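Local coordinates for protein thioredoxin peroxidase 2 (Plasmodium falciparum, PDB 2C0D) that probably reduces hydrogen peroxide and organic hydroperoxides to water and alcohols, acting as a thioredoxin-dependent mitochondrial 2-Cys peroxiredoxin, at residues L39-N43 against H104-K108; F63-N67 against G95-D99. All coordinates share one frame; numbering follows the deposited sequence.

Interaction 1: L39-N43 against H104-K108; sequences LNKNN and HLAWK
Leu39 meets the helix of 104-108 through a single methyl group. Its CD2 rests on the helix backbone at Leu105, 3.5 Å from Leu105 N and 3.8 Å from Leu105 CB; His104 CB and Lys108 CD also flank this methyl. Leu39 CG stands anti to the backbone N (chi1 -178°), and from there CD2 extends toward the helix. Leu105 reaches back with CD1 to the side chain of Asn43, the two crossing at a slant.

The residues facing the helix belong to a beta hairpin that joins the antiparallel strands 35-39 and 45-49, and its tip is a type I turn from Asn40 to Asn43, closed by Asn43 N to Asn40 O at 2.8 Å. Asn40 also forms an Asx turn, its OD1 accepting from Asn42 N with the donor well above the carbonyl plane.

Polar contacts between the segments run through Lys108 and two waters. Bent at chi3 (76°), its chain carries the ammonium group to the hairpin tip. Lys108 NZ donates to one water at 2.9 Å, which in turn lies 2.7 Å from Leu39 O, probably as donor, and to a second at 2.7 Å, which donates to Lys41 O. The side chain of Asn43 arrives from the opposite direction to that of Lys108, while Asn40 O, 3.2 Å from Lys108 NZ, is not aligned for a hydrogen bond.

Interaction 2: F63-N67 against G95-D99; sequences FYPLN and GISVD
Parallel strands 58-63 and 91-97 are neighbours in the central sheet of the thioredoxin-like peroxiredoxin fold, joined by a beta-alpha-beta crossover through helices 73-81 and 83-88. This contact lies at their C-terminal ends, where a thioredoxin fold commonly places its active site; the side chain of Tyr64 is about 7 Å from that of Cys72, the predicted peroxidatic cysteine. Phe63 and Ile96 form the parallel bridge between the two segments. Tyr64 N donates to Ile96 O at 3.1 Å, running nearly along the C=O axis, and Phe63 CA adds a CA-H...O contact to the same oxygen at 3.2 Å.

On one side of the sheet, the side chains of Phe63 and Ile96 lie alongside each other and point the same way. Ile96 CD1 makes a CH-pi contact over one face of the Phe63 ring, 4.1 Å from its centroid, while Ile96 CG2 touches Phe63 CE1.

Tyr64 turns its ring back over the strand it is bonded to: chi1 of 54° holds CG between the backbone N and the carbonyl carbon. Ile96 O consequently lies over one ring face, displaced toward the rim, and Gly95 CA sits in the ring plane at the edge, 3.8 Å from Tyr64 CE2. Ser97 CB comes in obliquely at Tyr64 CE1.

Past the strand ends, water takes over from direct bonding. One water donates to Tyr64 O and accepts from Val98 N. A second accepts from Leu66 N at 2.9 Å and donates to Asp99 OD2 at 2.6 Å. Beside this bridge the side chain of Leu66 crosses that of Asp99, its CD1 set 3.5 Å from Asp99 CG.

Overall arrangement
Both contacts lie within one thioredoxin-like domain, their centres about 13 Å apart. Along the chain the segments follow as 39-43, 63-67, 95-99 and 104-108, so both segments of interaction 2 fall between those of interaction 1. Strand 91-97 is followed, after a short loop, by helix 101-109, which works in two directions: Leu105 and Lys108 serve the hairpin, Trp107 packs on the residues following strand 58-63, and His104 takes part in both. Trp107 CZ3 lies 3.5 Å from Tyr64 CE1, and Trp107 also touches Pro73 and Ile76 of helix 73-81. The helix thus links the peripheral hairpin of interaction 1 to the surroundings of the predicted active-site Cys72, near which interaction 2 sits.

Interaction 1: L39-N43 against H104-K108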
ATOM      1  N   LEU B  39     -18.119  12.311  13.188  1.00  8.14           N
ATOM      2  CA  LEU B  39     -18.761  11.927  14.429  1.00  9.15           C
ATOM      3  C   LEU B  39     -17.605  11.516  15.345  1.00  9.64           C
ATOM      4  O   LEU B  39     -16.879  10.550  15.037  1.00  9.42           O
ATOM      5  CB  LEU B  39     -19.722  10.767  14.147  1.00  8.79           C
ATOM      6  CG  LEU B  39     -20.566  10.194  15.298  1.00  9.37           C
ATOM      7  CD1 LEU B  39     -21.579  11.273  15.775  1.00  9.92           C
ATOM      8  CD2 LEU B  39     -21.300   8.873  14.881  1.00 10.04           C
ATOM      9  N   ASN B  40     -17.370  12.264  16.424  1.00  8.85           N
ATOM     10  CA  ASN B  40     -16.198  11.946  17.273  1.00 10.39           C
ATOM     11  C   ASN B  40     -16.421  10.862  18.352  1.00 10.79           C
ATOM     12  O   ASN B  40     -17.489  10.233  18.415  1.00  9.08           O
ATOM     13  CB  ASN B  40     -15.540  13.228  17.821  1.00 11.31           C
ATOM     14  CG  ASN B  40     -16.310  13.836  19.008  1.00 12.86           C
ATOM     15  OD1 ASN B  40     -17.262  13.245  19.523  1.00  9.15           O
ATOM     16  ND2 ASN B  40     -15.893  15.024  19.426  1.00 15.48           N
ATOM     17  N   LYS B  41     -15.413  10.649  19.209  1.00 11.56           N
ATOM     18  CA  LYS B  41     -15.452   9.550  20.166  1.00 13.65           C
ATOM     19  C   LYS B  41     -16.530   9.766  21.222  1.00 14.24           C
ATOM     20  O   LYS B  41     -16.943   8.823  21.897  1.00 15.96           O
ATOM     21  CB  LYS B  41     -14.086   9.362  20.819  1.00 15.47           C
ATOM     22  CG  LYS B  41     -13.595  10.580  21.561  1.00 17.99           C
ATOM     23  CD  LYS B  41     -12.177  10.367  22.101  1.00 25.70           C
ATOM     24  CE  LYS B  41     -11.909  11.376  23.200  1.00 29.94           C
ATOM     25  NZ  LYS B  41     -10.490  11.391  23.707  1.00 33.15           N
ATOM     26  N   ASN B  42     -17.009  10.997  21.328  1.00 15.00           N
ATOM     27  CA  ASN B  42     -18.082  11.319  22.269  1.00 16.27           C
ATOM     28  C   ASN B  42     -19.416  11.468  21.561  1.00 16.20           C
ATOM     29  O   ASN B  42     -20.393  11.970  22.133  1.00 15.50           O
ATOM     30  CB  ASN B  42     -17.692  12.573  23.052  1.00 17.77           C
ATOM     31  CG  ASN B  42     -16.513  12.311  23.976  1.00 21.37           C
ATOM     32  OD1 ASN B  42     -15.537  13.061  23.998  1.00 26.79           O
ATOM     33  ND2 ASN B  42     -16.585  11.215  24.708  1.00 23.03           N
ATOM     34  N   ASN B  43     -19.452  10.990  20.316  1.00 15.03           N
ATOM     35  CA  ASN B  43     -20.623  11.096  19.445  1.00 15.16           C
ATOM     36  C   ASN B  43     -21.179  12.499  19.296  1.00 16.05           C
ATOM     37  O   ASN B  43     -22.402  12.705  19.266  1.00 15.40           O
ATOM     38  CB  ASN B  43     -21.708  10.098  19.879  1.00 15.49           C
ATOM     39  CG  ASN B  43     -21.295   8.664  19.629  1.00 16.40           C
ATOM     40  OD1 ASN B  43     -21.287   7.833  20.552  1.00 22.13           O
ATOM     41  ND2 ASN B  43     -20.923   8.363  18.394  1.00 14.74           N
ATOM     42  N   HIS B 104     -23.147   6.300  10.327  1.00  6.22           N
ATOM     43  CA  HIS B 104     -22.046   5.985  11.276  1.00  6.44           C
ATOM     44  C   HIS B 104     -22.527   5.802  12.709  1.00  6.42           C
ATOM     45  O   HIS B 104     -22.112   4.870  13.380  1.00  5.64           O
ATOM     46  CB  HIS B 104     -20.990   7.062  11.229  1.00  7.70           C
ATOM     47  CG  HIS B 104     -20.184   7.034   9.956  1.00  8.38           C
ATOM     48  ND1 HIS B 104     -19.836   5.857   9.315  1.00 16.45           N
ATOM     49  CD2 HIS B 104     -19.633   8.031   9.234  1.00 12.77           C
ATOM     50  CE1 HIS B 104     -19.106   6.141   8.246  1.00 13.46           C
ATOM     51  NE2 HIS B 104     -18.965   7.451   8.178  1.00 17.44           N
ATOM     52  N   LEU B 105     -23.407   6.696  13.154  1.00  5.50           N
ATOM     53  CA  LEU B 105     -23.948   6.586  14.511  1.00  5.21           C
ATOM     54  C   LEU B 105     -24.677   5.231  14.659  1.00  4.92           C
ATOM     55  O   LEU B 105     -24.515   4.544  15.656  1.00  6.40           O
ATOM     56  CB  LEU B 105     -24.896   7.751  14.814  1.00  4.95           C
ATOM     57  CG  LEU B 105     -25.544   7.650  16.212  1.00  6.29           C
ATOM     58  CD1 LEU B 105     -24.451   7.592  17.314  1.00  9.86           C
ATOM     59  CD2 LEU B 105     -26.517   8.851  16.324  1.00 10.41           C
ATOM     60  N   ALA B 106     -25.503   4.874  13.677  1.00  6.28           N
ATOM     61  CA  ALA B 106     -26.222   3.586  13.690  1.00  7.26           C
ATOM     62  C   ALA B 106     -25.250   2.393  13.771  1.00  8.51           C
ATOM     63  O   ALA B 106     -25.499   1.420  14.494  1.00  9.24           O
ATOM     64  CB  ALA B 106     -27.085   3.473  12.457  1.00  8.38           C
ATOM     65  N   TRP B 107     -24.116   2.494  13.072  1.00  7.63           N
ATOM     66  CA  TRP B 107     -23.116   1.406  13.081  1.00  7.83           C
ATOM     67  C   TRP B 107     -22.463   1.291  14.472  1.00  7.65           C
ATOM     68  O   TRP B 107     -22.210   0.164  14.980  1.00  8.23           O
ATOM     69  CB  TRP B 107     -22.059   1.681  12.015  1.00  8.34           C
ATOM     70  CG  TRP B 107     -21.347   0.439  11.522  1.00  8.76           C
ATOM     71  CD1 TRP B 107     -21.797  -0.860  11.526  1.00 10.55           C
ATOM     72  CD2 TRP B 107     -20.091   0.434  10.854  1.00  9.63           C
ATOM     73  NE1 TRP B 107     -20.859  -1.682  10.904  1.00 11.23           N
ATOM     74  CE2 TRP B 107     -19.809  -0.906  10.490  1.00 11.80           C
ATOM     75  CE3 TRP B 107     -19.166   1.431  10.547  1.00 12.59           C
ATOM     76  CZ2 TRP B 107     -18.619  -1.273   9.832  1.00 12.26           C
ATOM     77  CZ3 TRP B 107     -17.941   1.049   9.889  1.00 11.64           C
ATOM     78  CH2 TRP B 107     -17.719  -0.287   9.545  1.00 10.57           C
ATOM     79  N   LYS B 108     -22.206   2.435  15.107  1.00  7.80           N
ATOM     80  CA  LYS B 108     -21.621   2.470  16.455  1.00  8.61           C
ATOM     81  C   LYS B 108     -22.592   1.922  17.493  1.00  9.37           C
ATOM     82  O   LYS B 108     -22.193   1.217  18.429  1.00 10.10           O
ATOM     83  CB  LYS B 108     -21.212   3.872  16.851  1.00  8.17           C
ATOM     84  CG  LYS B 108     -20.000   4.369  16.037  1.00  8.29           C
ATOM     85  CD  LYS B 108     -19.577   5.797  16.409  1.00  9.72           C
ATOM     86  CE  LYS B 108     -18.829   5.813  17.716  1.00 12.78           C
ATOM     87  NZ  LYS B 108     -18.499   7.242  18.133  1.00 12.76           N
TER
HETATM   88  O   HOH W   1     -16.678   8.037  16.079  1.00 10.96           O
HETATM   89  O   HOH W   2     -17.713   6.541  20.565  1.00 18.64           O

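Interaction 2: F63-N67 against G95-D99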
ATOM      1  N   PHE B  63     -10.064   4.367   4.787  1.00  4.56           N
ATOM      2  CA  PHE B  63     -11.296   4.380   3.972  1.00  4.40           C
ATOM      3  C   PHE B  63     -11.925   2.986   3.939  1.00  5.20           C
ATOM      4  O   PHE B  63     -11.220   1.950   3.957  1.00  5.79           O
ATOM      5  CB  PHE B  63     -10.959   4.739   2.522  1.00  6.26           C
ATOM      6  CG  PHE B  63     -10.560   6.181   2.324  1.00  4.95           C
ATOM      7  CD1 PHE B  63     -11.519   7.131   1.927  1.00  5.28           C
ATOM      8  CD2 PHE B  63      -9.234   6.569   2.484  1.00  5.32           C
ATOM      9  CE1 PHE B  63     -11.154   8.455   1.706  1.00  6.43           C
ATOM     10  CE2 PHE B  63      -8.848   7.893   2.249  1.00  6.95           C
ATOM     11  CZ  PHE B  63      -9.804   8.835   1.842  1.00  7.52           C
ATOM     12  N   TYR B  64     -13.254   2.936   3.876  1.00  5.29           N
ATOM     13  CA  TYR B  64     -13.918   1.603   3.820  1.00  6.23           C
ATOM     14  C   TYR B  64     -15.316   1.763   3.243  1.00  6.59           C
ATOM     15  O   TYR B  64     -15.863   2.896   3.234  1.00  6.68           O
ATOM     16  CB  TYR B  64     -13.992   0.946   5.218  1.00  7.79           C
ATOM     17  CG  TYR B  64     -14.634   1.876   6.209  1.00  8.92           C
ATOM     18  CD1 TYR B  64     -16.048   1.970   6.330  1.00 10.99           C
ATOM     19  CD2 TYR B  64     -13.834   2.727   6.983  1.00 10.87           C
ATOM     20  CE1 TYR B  64     -16.629   2.891   7.209  1.00 13.19           C
ATOM     21  CE2 TYR B  64     -14.410   3.652   7.857  1.00 13.13           C
ATOM     22  CZ  TYR B  64     -15.783   3.734   7.956  1.00 14.18           C
ATOM     23  OH  TYR B  64     -16.273   4.682   8.842  1.00 19.88           O
ATOM     24  N   PRO B  65     -15.874   0.659   2.711  1.00  7.73           N
ATOM     25  CA  PRO B  65     -17.260   0.568   2.237  1.00  7.22           C
ATOM     26  C   PRO B  65     -18.222   0.120   3.355  1.00  7.44           C
ATOM     27  O   PRO B  65     -17.822  -0.623   4.262  1.00  7.55           O
ATOM     28  CB  PRO B  65     -17.159  -0.540   1.158  1.00  6.77           C
ATOM     29  CG  PRO B  65     -16.173  -1.512   1.756  1.00  9.04           C
ATOM     30  CD  PRO B  65     -15.100  -0.564   2.382  1.00  7.38           C
ATOM     31  N   LEU B  66     -19.469   0.608   3.284  1.00  7.72           N
ATOM     32  CA  LEU B  66     -20.534   0.157   4.180  1.00  9.37           C
ATOM     33  C   LEU B  66     -21.647  -0.651   3.481  1.00  9.41           C
ATOM     34  O   LEU B  66     -22.612  -1.029   4.134  1.00 11.14           O
ATOM     35  CB  LEU B  66     -21.169   1.338   4.917  1.00 10.15           C
ATOM     36  CG  LEU B  66     -20.329   2.002   6.010  1.00 13.48           C
ATOM     37  CD1 LEU B  66     -21.184   3.031   6.806  1.00 15.28           C
ATOM     38  CD2 LEU B  66     -19.694   1.013   6.961  1.00 18.12           C
ATOM     39  N   ASN B  67     -21.487  -0.972   2.204  1.00  8.41           N
ATOM     40  CA  ASN B  67     -22.504  -1.823   1.552  1.00  9.17           C
ATOM     41  C   ASN B  67     -22.472  -3.229   2.164  1.00  9.48           C
ATOM     42  O   ASN B  67     -21.431  -3.666   2.674  1.00  8.65           O
ATOM     43  CB  ASN B  67     -22.346  -1.849   0.043  1.00  9.97           C
ATOM     44  CG  ASN B  67     -20.949  -2.162  -0.373  1.00 13.28           C
ATOM     45  OD1 ASN B  67     -20.545  -3.318  -0.362  1.00 17.14           O
ATOM     46  ND2 ASN B  67     -20.192  -1.131  -0.760  1.00 14.47           N
ATOM     47  N   GLY B  95     -11.596   7.333  10.325  1.00  6.31           N
ATOM     48  CA  GLY B  95     -12.287   6.394   9.436  1.00  7.05           C
ATOM     49  C   GLY B  95     -13.064   7.240   8.452  1.00  8.08           C
ATOM     50  O   GLY B  95     -13.651   8.292   8.823  1.00 10.75           O
ATOM     51  N   ILE B  96     -13.039   6.868   7.178  1.00  7.08           N
ATOM     52  CA  ILE B  96     -13.763   7.666   6.179  1.00  5.87           C
ATOM     53  C   ILE B  96     -14.628   6.761   5.277  1.00  6.64           C
ATOM     54  O   ILE B  96     -14.120   5.786   4.735  1.00  5.64           O
ATOM     55  CB  ILE B  96     -12.804   8.457   5.272  1.00  6.31           C
ATOM     56  CG1 ILE B  96     -11.856   9.338   6.105  1.00  6.64           C
ATOM     57  CG2 ILE B  96     -13.620   9.309   4.280  1.00  6.92           C
ATOM     58  CD1 ILE B  96     -10.695   9.940   5.328  1.00  9.23           C
ATOM     59  N   SER B  97     -15.915   7.070   5.118  1.00  5.18           N
ATOM     60  CA  SER B  97     -16.756   6.364   4.108  1.00  5.46           C
ATOM     61  C   SER B  97     -17.687   7.393   3.466  1.00  6.05           C
ATOM     62  O   SER B  97     -17.853   8.500   4.004  1.00  6.83           O
ATOM     63  CB  SER B  97     -17.565   5.194   4.687  1.00  7.59           C
ATOM     64  OG  SER B  97     -18.692   5.666   5.457  1.00  9.41           O
ATOM     65  N   VAL B  98     -18.333   7.011   2.368  1.00  6.54           N
ATOM     66  CA  VAL B  98     -19.263   7.944   1.670  1.00  8.56           C
ATOM     67  C   VAL B  98     -20.626   8.144   2.393  1.00 10.30           C
ATOM     68  O   VAL B  98     -21.462   8.956   1.968  1.00 12.94           O
ATOM     69  CB  VAL B  98     -19.450   7.566   0.179  1.00  9.45           C
ATOM     70  CG1 VAL B  98     -18.075   7.533  -0.510  1.00  8.83           C
ATOM     71  CG2 VAL B  98     -20.121   6.270   0.042  1.00 10.16           C
ATOM     72  N   ASP B  99     -20.793   7.489   3.518  1.00  9.30           N
ATOM     73  CA  ASP B  99     -22.110   7.379   4.148  1.00  9.99           C
ATOM     74  C   ASP B  99     -22.346   8.500   5.148  1.00  8.84           C
ATOM     75  O   ASP B  99     -21.391   9.164   5.559  1.00  8.79           O
ATOM     76  CB  ASP B  99     -22.209   6.032   4.841  1.00 10.52           C
ATOM     77  CG  ASP B  99     -21.958   4.853   3.885  1.00 16.27           C
ATOM     78  OD1 ASP B  99     -22.940   4.174   3.508  1.00 16.95           O
ATOM     79  OD2 ASP B  99     -20.784   4.573   3.552  1.00 19.65           O
TER
HETATM   80  O   HOH W   3     -17.598   4.228   1.389  1.00  5.78           O
HETATM   81  O   HOH W   4     -19.997   2.953   1.674  1.00  7.86           O